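Local coordinates for protein HpcE (Thermus thermophilus, PDB 1WZO) that probably catalyses the isomerisation of 2-hydroxyhepta-2,4-diene-1,7-dioate, as a member of the fumarylacetoacetate hydrolase family, at residues L129-R132 / D133-T136; A173-G177 / E178-E182; M188-V192 / A193-E197. One frame throughout, in Å; residues are numbered along the deposited sequence.

Contact 1. Residues L129-R132 / D133-T136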
loop_
_atom_site.group_PDB
_atom_site.type_symbol
_atom_site.label_atom_id
_atom_site.label_comp_id
_atom_site.label_asym_id
_atom_site.label_seq_id
_atom_site.Cartn_x
_atom_site.Cartn_y
_atom_site.Cartn_z
ATOM N N LEU B 129 0.819 -26.099 1.568
ATOM C CA LEU B 129 0.298 -27.031 2.559
ATOM C C LEU B 129 -1.211 -27.228 2.520
ATOM O O LEU B 129 -1.971 -26.362 2.071
ATOM C CB LEU B 129 0.737 -26.598 3.964
ATOM C CG LEU B 129 2.235 -26.753 4.265
ATOM C CD1 LEU B 129 2.822 -25.441 4.783
ATOM C CD2 LEU B 129 2.432 -27.868 5.287
ATOM N N VAL B 130 -1.640 -28.390 2.985
ATOM C CA VAL B 130 -3.054 -28.705 3.015
ATOM C C VAL B 130 -3.364 -29.613 4.194
ATOM O O VAL B 130 -2.553 -30.467 4.567
ATOM C CB VAL B 130 -3.510 -29.410 1.707
ATOM C CG1 VAL B 130 -2.700 -30.692 1.484
ATOM C CG2 VAL B 130 -4.997 -29.753 1.794
ATOM N N ALA B 131 -4.523 -29.396 4.805
ATOM C CA ALA B 131 -4.969 -30.234 5.910
ATOM C C ALA B 131 -6.106 -31.045 5.298
ATOM O O ALA B 131 -7.249 -30.579 5.218
ATOM C CB ALA B 131 -5.470 -29.381 7.061
ATOM N N ARG B 132 -5.782 -32.251 4.839
ATOM C CA ARG B 132 -6.769 -33.106 4.196
ATOM C C ARG B 132 -7.982 -33.435 5.058
ATOM O O ARG B 132 -9.040 -33.798 4.531
ATOM C CB ARG B 132 -6.099 -34.388 3.686
ATOM C CG ARG B 132 -5.117 -34.110 2.552
ATOM C CD ARG B 132 -4.679 -35.379 1.837
ATOM N NE ARG B 132 -3.833 -35.089 0.678
ATOM C CZ ARG B 132 -4.223 -34.374 -0.376
ATOM N NH1 ARG B 132 -5.450 -33.868 -0.429
ATOM N NH2 ARG B 132 -3.386 -34.171 -1.386
ATOM N N ASP B 133 -7.835 -33.296 6.374
ATOM C CA ASP B 133 -8.936 -33.554 7.300
ATOM C C ASP B 133 -10.125 -32.683 6.919
ATOM O O ASP B 133 -11.280 -33.085 7.068
ATOM C CB ASP B 133 -8.555 -33.183 8.738
ATOM C CG ASP B 133 -7.395 -33.990 9.272
ATOM O OD1 ASP B 133 -6.300 -33.936 8.676
ATOM O OD2 ASP B 133 -7.582 -34.670 10.303
ATOM N N TYR B 134 -9.833 -31.486 6.423
ATOM C CA TYR B 134 -10.882 -30.537 6.086
ATOM C C TYR B 134 -11.294 -30.470 4.625
ATOM O O TYR B 134 -11.999 -29.549 4.229
ATOM C CB TYR B 134 -10.470 -29.142 6.575
ATOM C CG TYR B 134 -9.877 -29.147 7.974
ATOM C CD1 TYR B 134 -10.484 -29.860 9.011
ATOM C CD2 TYR B 134 -8.704 -28.448 8.257
ATOM C CE1 TYR B 134 -9.929 -29.877 10.296
ATOM C CE2 TYR B 134 -8.147 -28.458 9.530
ATOM C CZ TYR B 134 -8.760 -29.175 10.542
ATOM O OH TYR B 134 -8.192 -29.199 11.793
ATOM N N VAL B 135 -10.877 -31.448 3.829
ATOM C CA VAL B 135 -11.230 -31.465 2.416
ATOM C C VAL B 135 -12.499 -32.274 2.122
ATOM O O VAL B 135 -12.730 -33.334 2.711
ATOM C CB VAL B 135 -10.068 -32.029 1.554
ATOM C CG1 VAL B 135 -10.502 -32.140 0.098
ATOM C CG2 VAL B 135 -8.846 -31.125 1.668
ATOM N N THR B 136 -13.316 -31.741 1.215
ATOM C CA THR B 136 -14.562 -32.368 0.759
ATOM C C THR B 136 -14.697 -31.971 -0.711
ATOM O O THR B 136 -13.771 -31.389 -1.279
ATOM C CB THR B 136 -15.802 -31.843 1.518
ATOM O OG1 THR B 136 -15.942 -30.434 1.290
ATOM C CG2 THR B 136 -15.676 -32.109 3.010
#
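Ala-131 and Tyr-134 meet in a tight turn of 3-10 character, where strand 120-131 runs out into the loop before helix 143-146. Two successive backbone bonds span three residues each. Tyr-134 N donates to Ala-131 O at 3.0 Å. Val-135 N donates to Arg-132 O at 3.1 Å and is the straighter of the two, with 167° at the hydrogen.

The turn also folds Tyr-134 back on the strand end. Its CG is anti to its own carbonyl carbon (chi1 -44°), and CD2 comes to 3.6 Å from Ala-131 CB. The methyl approaches the ring obliquely. Asp-133 CB lies over one face of the ring, 3.8 Å above its plane and displaced toward the rim. The ring has a cation-pi partner in Arg-144.

The carboxylate of Asp-133 turns to the chain before strand 94-104. OD1 accepts from Phe-93 N and OD2 from Arg-92 N, so both oxygens are engaged and its rotation is fixed. The Arg-132 chain is extended from CG to NE, and its NH2 makes a long, weak ion pair with Glu-97.

Val-135 closes the turn with its CG2 branch. This methyl reaches Arg-132 CA at 3.8 Å, and it meets Val-130 CG2 at 4.1 Å, the two side chains crossing at about a right angle.

Contact 2. Residues A173-G177 / E178-E182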
loop_
_atom_site.group_PDB
_atom_site.type_symbol
_atom_site.label_atom_id
_atom_site.label_comp_id
_atom_site.label_asym_id
_atom_site.label_seq_id
_atom_site.Cartn_x
_atom_site.Cartn_y
_atom_site.Cartn_z
ATOM N N ALA B 173 11.738 -32.528 -2.096
ATOM C CA ALA B 173 11.259 -32.180 -0.768
ATOM C C ALA B 173 11.886 -33.114 0.252
ATOM O O ALA B 173 11.927 -34.333 0.057
ATOM C CB ALA B 173 9.741 -32.287 -0.705
ATOM N N TYR B 174 12.382 -32.531 1.335
ATOM C CA TYR B 174 12.996 -33.294 2.407
ATOM C C TYR B 174 12.259 -33.014 3.710
ATOM O O TYR B 174 11.817 -31.888 3.951
ATOM C CB TYR B 174 14.457 -32.885 2.601
ATOM C CG TYR B 174 15.340 -32.996 1.379
ATOM C CD1 TYR B 174 15.237 -32.085 0.329
ATOM C CD2 TYR B 174 16.316 -33.992 1.295
ATOM C CE1 TYR B 174 16.091 -32.157 -0.776
ATOM C CE2 TYR B 174 17.173 -34.075 0.196
ATOM C CZ TYR B 174 17.056 -33.155 -0.834
ATOM O OH TYR B 174 17.915 -33.226 -1.908
ATOM N N VAL B 175 12.127 -34.040 4.543
ATOM C CA VAL B 175 11.499 -33.888 5.848
ATOM C C VAL B 175 12.532 -34.374 6.860
ATOM O O VAL B 175 12.914 -35.546 6.859
ATOM C CB VAL B 175 10.207 -34.726 5.987
ATOM C CG1 VAL B 175 9.664 -34.606 7.403
ATOM C CG2 VAL B 175 9.160 -34.239 4.998
ATOM N N ASN B 176 13.002 -33.458 7.701
ATOM C CA ASN B 176 14.006 -33.779 8.708
ATOM C C ASN B 176 15.289 -34.293 8.056
ATOM O O ASN B 176 15.892 -35.262 8.523
ATOM C CB ASN B 176 13.469 -34.825 9.690
ATOM C CG ASN B 176 12.217 -34.362 10.405
ATOM O OD1 ASN B 176 12.131 -33.215 10.845
ATOM N ND2 ASN B 176 11.244 -35.254 10.533
ATOM N N GLY B 177 15.691 -33.641 6.971
ATOM C CA GLY B 177 16.907 -34.024 6.280
ATOM C C GLY B 177 16.808 -35.235 5.371
ATOM O O GLY B 177 17.752 -35.538 4.642
ATOM N N GLU B 178 15.680 -35.936 5.401
ATOM C CA GLU B 178 15.521 -37.113 4.558
ATOM C C GLU B 178 14.677 -36.844 3.317
ATOM O O GLU B 178 13.571 -36.309 3.407
ATOM C CB GLU B 178 14.911 -38.264 5.361
ATOM C CG GLU B 178 14.778 -39.557 4.564
ATOM C CD GLU B 178 14.547 -40.773 5.446
ATOM O OE1 GLU B 178 14.307 -41.869 4.894
ATOM O OE2 GLU B 178 14.611 -40.636 6.689
ATOM N N LEU B 179 15.211 -37.225 2.160
ATOM C CA LEU B 179 14.523 -37.036 0.892
ATOM C C LEU B 179 13.200 -37.789 0.893
ATOM O O LEU B 179 13.165 -39.008 1.053
ATOM C CB LEU B 179 15.394 -37.527 -0.265
ATOM C CG LEU B 179 14.831 -37.355 -1.678
ATOM C CD1 LEU B 179 14.649 -35.879 -1.993
ATOM C CD2 LEU B 179 15.780 -37.998 -2.678
ATOM N N ARG B 180 12.110 -37.051 0.715
ATOM C CA ARG B 180 10.779 -37.639 0.705
ATOM C C ARG B 180 10.219 -37.803 -0.699
ATOM O O ARG B 180 9.481 -38.750 -0.977
ATOM C CB ARG B 180 9.806 -36.760 1.496
ATOM C CG ARG B 180 9.894 -36.866 3.000
ATOM C CD ARG B 180 9.405 -38.218 3.498
ATOM N NE ARG B 180 9.034 -38.151 4.909
ATOM C CZ ARG B 180 7.891 -37.638 5.359
ATOM N NH1 ARG B 180 6.994 -37.151 4.507
ATOM N NH2 ARG B 180 7.650 -37.599 6.663
ATOM N N GLN B 181 10.575 -36.884 -1.589
ATOM C CA GLN B 181 10.016 -36.922 -2.926
ATOM C C GLN B 181 10.824 -36.192 -3.987
ATOM O O GLN B 181 11.530 -35.225 -3.700
ATOM C CB GLN B 181 8.600 -36.338 -2.847
ATOM C CG GLN B 181 7.932 -35.985 -4.152
ATOM C CD GLN B 181 6.566 -35.350 -3.923
ATOM O OE1 GLN B 181 6.397 -34.523 -3.023
ATOM N NE2 GLN B 181 5.593 -35.728 -4.739
ATOM N N GLU B 182 10.704 -36.673 -5.220
ATOM C CA GLU B 182 11.375 -36.080 -6.368
ATOM C C GLU B 182 10.373 -35.958 -7.508
ATOM O O GLU B 182 9.643 -36.899 -7.811
ATOM C CB GLU B 182 12.556 -36.941 -6.829
ATOM C CG GLU B 182 13.765 -36.902 -5.911
ATOM C CD GLU B 182 14.973 -37.597 -6.517
ATOM O OE1 GLU B 182 14.882 -38.809 -6.805
ATOM O OE2 GLU B 182 16.014 -36.930 -6.707
#
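Val-175 and Arg-180 make the densest part of this contact. Val-175 CG2 sits over the centre of one face of the guanidinium, 3.6 Å from Arg-180 CZ. The same methyl presses on Arg-180 CG at 3.4 Å. The arginine chain bends at chi2 (-69°), which folds its head back over the valine. The head is held from beyond the hairpin: NH1 donates to the carbonyl oxygens of Ile-219 and Gln-221. Tyr-96, on strand 94-104, touches Ala-173, Val-175 and Arg-180.

Tyr-174 packs with Leu-179, its non-hydrogen-bonded partner. Leu-179 CD1 lies over one face of the ring in a CH-pi contact, 3.9 Å from the centroid of the Tyr-174 ring. Arg-229 makes a cation-pi contact with the same ring.

These residues belong to the beta hairpin of strands 170-175 and 178-184, closed by a type I' turn from Val-175 to Glu-178. Val-175 N donates to Glu-178 O at 2.9 Å, and Glu-178 N returns a bond to Val-175 O at 3.2 Å. Further on, a classic beta bulge sets Arg-180 and Gln-181 both opposite Ala-173. Ala-173 O takes a firm bond from Arg-180 N at 2.8 Å and a weak one from Gln-181 N at 3.3 Å.

The turn end is the loose, solvent side. Asn-176 and Gly-177 are exposed and both have positive phi. Asn-176 is still tied down, with OD1 accepting from Val-227 N and ND2 donating to Asp-226 OD1. Glu-178 has an extended chain whose carboxylate leads away from the opposite strand.

Contact 3. Residues M188-V192 / A193-E197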
loop_
_atom_site.group_PDB
_atom_site.type_symbol
_atom_site.label_atom_id
_atom_site.label_comp_id
_atom_site.label_asym_id
_atom_site.label_seq_id
_atom_site.Cartn_x
_atom_site.Cartn_y
_atom_site.Cartn_z
ATOM N N MET B 188 4.025 -31.254 -15.834
ATOM C CA MET B 188 2.868 -30.382 -15.624
ATOM C C MET B 188 1.839 -30.679 -16.711
ATOM O O MET B 188 2.193 -30.774 -17.887
ATOM C CB MET B 188 3.281 -28.915 -15.744
ATOM C CG MET B 188 3.410 -28.177 -14.443
ATOM S SD MET B 188 3.658 -26.426 -14.758
ATOM C CE MET B 188 5.082 -26.108 -13.736
ATOM N N LEU B 189 0.572 -30.823 -16.332
ATOM C CA LEU B 189 -0.466 -31.096 -17.320
ATOM C C LEU B 189 -0.710 -29.831 -18.127
ATOM O O LEU B 189 -0.794 -29.869 -19.359
ATOM C CB LEU B 189 -1.744 -31.569 -16.631
ATOM C CG LEU B 189 -1.578 -32.908 -15.900
ATOM C CD1 LEU B 189 -2.902 -33.302 -15.258
ATOM C CD2 LEU B 189 -1.114 -33.990 -16.881
ATOM N N TYR B 190 -0.828 -28.712 -17.421
ATOM C CA TYR B 190 -0.999 -27.407 -18.047
ATOM C C TYR B 190 0.286 -26.655 -17.728
ATOM O O TYR B 190 0.675 -26.552 -16.565
ATOM C CB TYR B 190 -2.178 -26.634 -17.447
ATOM C CG TYR B 190 -3.543 -27.015 -17.978
ATOM C CD1 TYR B 190 -4.324 -27.972 -17.334
ATOM C CD2 TYR B 190 -4.059 -26.400 -19.118
ATOM C CE1 TYR B 190 -5.594 -28.304 -17.813
ATOM C CE2 TYR B 190 -5.324 -26.725 -19.604
ATOM C CZ TYR B 190 -6.082 -27.675 -18.946
ATOM O OH TYR B 190 -7.333 -27.988 -19.421
ATOM N N SER B 191 0.945 -26.129 -18.752
ATOM C CA SER B 191 2.191 -25.400 -18.548
ATOM C C SER B 191 1.939 -24.036 -17.921
ATOM O O SER B 191 0.799 -23.567 -17.853
ATOM C CB SER B 191 2.904 -25.196 -19.880
ATOM O OG SER B 191 2.157 -24.339 -20.727
ATOM N N VAL B 192 3.013 -23.405 -17.463
ATOM C CA VAL B 192 2.919 -22.078 -16.880
ATOM C C VAL B 192 2.270 -21.159 -17.917
ATOM O O VAL B 192 1.348 -20.396 -17.605
ATOM C CB VAL B 192 4.315 -21.532 -16.529
ATOM C CG1 VAL B 192 4.209 -20.082 -16.098
ATOM C CG2 VAL B 192 4.947 -22.387 -15.433
ATOM N N ALA B 193 2.747 -21.240 -19.157
ATOM C CA ALA B 193 2.204 -20.414 -20.235
ATOM C C ALA B 193 0.710 -20.662 -20.442
ATOM O O ALA B 193 -0.059 -19.723 -20.592
ATOM C CB ALA B 193 2.962 -20.676 -21.535
ATOM N N GLU B 194 0.297 -21.924 -20.456
ATOM C CA GLU B 194 -1.116 -22.236 -20.645
ATOM C C GLU B 194 -1.973 -21.751 -19.474
ATOM O O GLU B 194 -3.103 -21.292 -19.670
ATOM C CB GLU B 194 -1.306 -23.738 -20.842
ATOM C CG GLU B 194 -0.721 -24.259 -22.153
ATOM C CD GLU B 194 -0.831 -25.759 -22.264
ATOM O OE1 GLU B 194 -0.352 -26.448 -21.343
ATOM O OE2 GLU B 194 -1.396 -26.248 -23.267
ATOM N N LEU B 195 -1.436 -21.860 -18.262
ATOM C CA LEU B 195 -2.147 -21.427 -17.063
ATOM C C LEU B 195 -2.345 -19.906 -17.051
ATOM O O LEU B 195 -3.438 -19.414 -16.745
ATOM C CB LEU B 195 -1.382 -21.874 -15.808
ATOM C CG LEU B 195 -1.378 -23.383 -15.532
ATOM C CD1 LEU B 195 -0.419 -23.710 -14.402
ATOM C CD2 LEU B 195 -2.797 -23.836 -15.174
ATOM N N LEU B 196 -1.296 -19.159 -17.384
ATOM C CA LEU B 196 -1.396 -17.701 -17.405
ATOM C C LEU B 196 -2.336 -17.228 -18.514
ATOM O O LEU B 196 -2.972 -16.175 -18.398
ATOM C CB LEU B 196 -0.009 -17.068 -17.585
ATOM C CG LEU B 196 0.986 -17.275 -16.437
ATOM C CD1 LEU B 196 2.354 -16.750 -16.856
ATOM C CD2 LEU B 196 0.499 -16.557 -15.176
ATOM N N GLU B 197 -2.426 -18.003 -19.591
ATOM C CA GLU B 197 -3.325 -17.655 -20.687
ATOM C C GLU B 197 -4.761 -17.881 -20.215
ATOM O O GLU B 197 -5.633 -17.035 -20.408
ATOM C CB GLU B 197 -3.059 -18.546 -21.903
ATOM C CG GLU B 197 -4.042 -18.351 -23.048
ATOM C CD GLU B 197 -3.810 -19.345 -24.177
ATOM O OE1 GLU B 197 -3.966 -20.558 -23.935
ATOM O OE2 GLU B 197 -3.468 -18.920 -25.298
#
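Ser-191 and Glu-194 form a capping box at the start of helix 192-200, with Ser-191 as the N-cap. Two reciprocal hydrogen bonds make the box. Glu-194 N donates to Ser-191 OG at 3.1 Å. In return, Ser-191 N donates to Glu-194 OE1 at 2.9 Å; this bond is nearly straight (172°) and uses the anti lone pair of the carboxylate oxygen. The serine hydroxyl is turned between its backbone N and carbonyl carbon (chi1 66°), which puts OG in front of the N-H of Glu-194. The box thus satisfies one N-H of the first helical turn and one of the loop before it.

The charged contact involves the same oxygen. Glu-194 OE1 also forms a salt bridge with Arg-64, which donates to Leu-189 O as well.

Ordinary helical bonds follow. Leu-195 N donates to Ser-191 O at 2.8 Å and Leu-196 N to Val-192 O at 2.9 Å.

The apolar contacts begin with a hydrophobic staple, which joins the residue before the cap to the fourth one after it. Here Tyr-190 CB rests 3.7 Å from Leu-195 CD2. The Tyr-190 ring turns an edge to Glu-194 CB, and its OH bonds to Pro-65 O. Val-192 and Leu-196, one helical turn apart, lie side by side and point the same way, with Val-192 CG1 3.9 Å from Leu-196 CD1.

The three contacts follow one another along the chain and none touches another. Contacts 1 and 2 are closest, with centres 21 Å apart and nearest atoms about 9 Å apart. Strand 94-104 is their shared neighbour: His-95 and Glu-97 touch contact 1, and Tyr-96 packs on contact 2. Contact 3 stands further off, its centre 25 Å from that of contact 1 and 27 Å from that of contact 2. Its nearest atoms are about 14 Å from contact 1 and about 11 Å from contact 2. It follows contact 2 directly in sequence, since strand 178-184 leads into helix 192-200. Leu-195 and Leu-196 reach Leu-211 on strand 210-212, which pairs with strand 94-104.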